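Local atomic coordinates of arylmalonate decarboxylase (Bordetella bronchiseptica, PDB entry 3DTV), a protein that catalyses the decarboxylation of 2-aryl-2-methylmalonates, taking up a proton to give 2-arylpropionates and carbon dioxide. Residues 7-12 against 67-72. Numbering follows the deposited sequence.
Sequences PTIGMI and AAVVSL
Four backbone hydrogen bonds join residues 7-12 to residues 67-72, the straightest running from A68 N to T8 O at 3.0 Å, with an N-H...O angle of 170°. The pairing is what a beta-alpha-beta crossover that skips a strand produces: the chain passes from strand 33-37 through helix 48-64 to strand 69-72, which comes to lie parallel on the far side of strand 9-13 in a four-stranded sheet. Within the strands the bonds stagger in the parallel manner. G10 uses both its polar backbone atoms. Its N reaches V69 O through a bent bond, with an angle of 138° at the hydrogen. Its O accepts S71 N at 2.9 Å. S71 O in turn takes I12 N at 2.8 Å. Two CA-H...O contacts, V70 CA to G10 O and M11 CA to S71 O, supplement this ladder. On its other edge strand 9-13 bonds to strand 33-37, through I9 and M11, and so runs inside the sheet.

The packing divides between the two faces. I9 and V69 run alongside each other on one face, I9 CD1 3.6 Å from V69 CG1; A219 of helix 211-223 meets both, and F216 of that helix touches M11. The face of V70, I12 and L72 is covered by helices 48-64 and 83-97, whose L62 and M93 each reach both V70 and I12. A67 CB comes up to G10 CA, where the glycine has no side chain. I12 spans two neighbours by its two branches: with CG1 anti to the carbonyl carbon (chi1 -55°), CD1 is carried to V70 CG1, whereas CG2 rests 3.8 Å from L72 CD1.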
loop_
_atom_site.group_PDB
_atom_site.type_symbol
_atom_site.label_atom_id
_atom_site.label_comp_id
_atom_site.label_asym_id
_atom_site.label_seq_id
_atom_site.Cartn_x
_atom_site.Cartn_y
_atom_site.Cartn_z
ATOM N N PRO D 7 1.789 -9.735 16.739
ATOM C CA PRO D 7 2.670 -8.552 16.781
ATOM C C PRO D 7 1.896 -7.238 16.680
ATOM O O PRO D 7 0.875 -7.160 15.967
ATOM C CB PRO D 7 3.582 -8.753 15.565
ATOM C CG PRO D 7 2.779 -9.693 14.623
ATOM C CD PRO D 7 1.953 -10.546 15.513
ATOM N N THR D 8 2.356 -6.200 17.386
ATOM C CA THR D 8 1.736 -4.871 17.193
ATOM C C THR D 8 2.249 -4.252 15.888
ATOM O O THR D 8 3.414 -3.951 15.773
ATOM C CB THR D 8 1.984 -3.920 18.390
ATOM O OG1 THR D 8 1.319 -4.436 19.565
ATOM C CG2 THR D 8 1.485 -2.525 18.073
ATOM N N ILE D 9 1.370 -4.097 14.903
ATOM C CA ILE D 9 1.727 -3.493 13.614
ATOM C C ILE D 9 1.629 -1.947 13.661
ATOM O O ILE D 9 0.563 -1.387 13.896
ATOM C CB ILE D 9 0.819 -4.052 12.467
ATOM C CG1 ILE D 9 0.885 -5.588 12.443
ATOM C CG2 ILE D 9 1.202 -3.412 11.105
ATOM C CD1 ILE D 9 2.325 -6.168 12.335
ATOM N N GLY D 10 2.746 -1.270 13.457
ATOM C CA GLY D 10 2.804 0.188 13.417
ATOM C C GLY D 10 2.733 0.730 12.001
ATOM O O GLY D 10 3.448 0.275 11.092
ATOM N N MET D 11 1.876 1.703 11.773
ATOM C CA MET D 11 1.819 2.282 10.422
ATOM C C MET D 11 1.839 3.785 10.452
ATOM O O MET D 11 1.114 4.368 11.261
ATOM C CB MET D 11 0.527 1.812 9.713
ATOM C CG MET D 11 0.589 0.323 9.266
ATOM S SD MET D 11 -0.908 -0.115 8.332
ATOM C CE MET D 11 -0.303 -1.544 7.459
ATOM N N ILE D 12 2.593 4.400 9.546
ATOM C CA ILE D 12 2.594 5.860 9.402
ATOM C C ILE D 12 1.738 6.193 8.180
ATOM O O ILE D 12 2.002 5.698 7.085
ATOM C CB ILE D 12 4.037 6.432 9.200
ATOM C CG1 ILE D 12 4.988 5.985 10.356
ATOM C CG2 ILE D 12 4.025 7.981 9.061
ATOM C CD1 ILE D 12 6.400 6.321 10.102
ATOM N N ALA D 67 5.178 -0.576 18.929
ATOM C CA ALA D 67 5.211 -1.260 17.652
ATOM C C ALA D 67 6.355 -2.269 17.584
ATOM O O ALA D 67 7.462 -2.015 18.087
ATOM C CB ALA D 67 5.329 -0.272 16.492
ATOM N N ALA D 68 6.083 -3.398 16.921
ATOM C CA ALA D 68 7.120 -4.389 16.590
ATOM C C ALA D 68 7.723 -4.084 15.233
ATOM O O ALA D 68 8.839 -4.511 14.913
ATOM C CB ALA D 68 6.459 -5.837 16.551
ATOM N N VAL D 69 6.931 -3.414 14.397
ATOM C CA VAL D 69 7.313 -3.106 13.024
ATOM C C VAL D 69 6.662 -1.780 12.625
ATOM O O VAL D 69 5.620 -1.411 13.167
ATOM C CB VAL D 69 6.878 -4.223 12.030
ATOM C CG1 VAL D 69 5.355 -4.331 11.916
ATOM C CG2 VAL D 69 7.434 -3.972 10.641
ATOM N N VAL D 70 7.286 -1.059 11.688
ATOM C CA VAL D 70 6.726 0.189 11.190
ATOM C C VAL D 70 6.661 0.204 9.678
ATOM O O VAL D 70 7.661 -0.049 9.054
ATOM C CB VAL D 70 7.595 1.414 11.661
ATOM C CG1 VAL D 70 7.087 2.690 11.008
ATOM C CG2 VAL D 70 7.537 1.564 13.167
ATOM N N SER D 71 5.489 0.493 9.092
ATOM C CA SER D 71 5.369 0.637 7.647
ATOM C C SER D 71 4.891 2.028 7.325
ATOM O O SER D 71 3.932 2.529 7.941
ATOM C CB SER D 71 4.388 -0.377 7.070
ATOM O OG SER D 71 4.292 -0.216 5.664
ATOM N N LEU D 72 5.572 2.669 6.377
ATOM C CA LEU D 72 5.111 3.928 5.791
ATOM C C LEU D 72 4.056 3.650 4.722
ATOM O O LEU D 72 4.393 3.172 3.645
ATOM C CB LEU D 72 6.301 4.719 5.186
ATOM C CG LEU D 72 5.957 6.066 4.538
ATOM C CD1 LEU D 72 5.337 7.110 5.577
ATOM C CD2 LEU D 72 7.182 6.661 3.902
#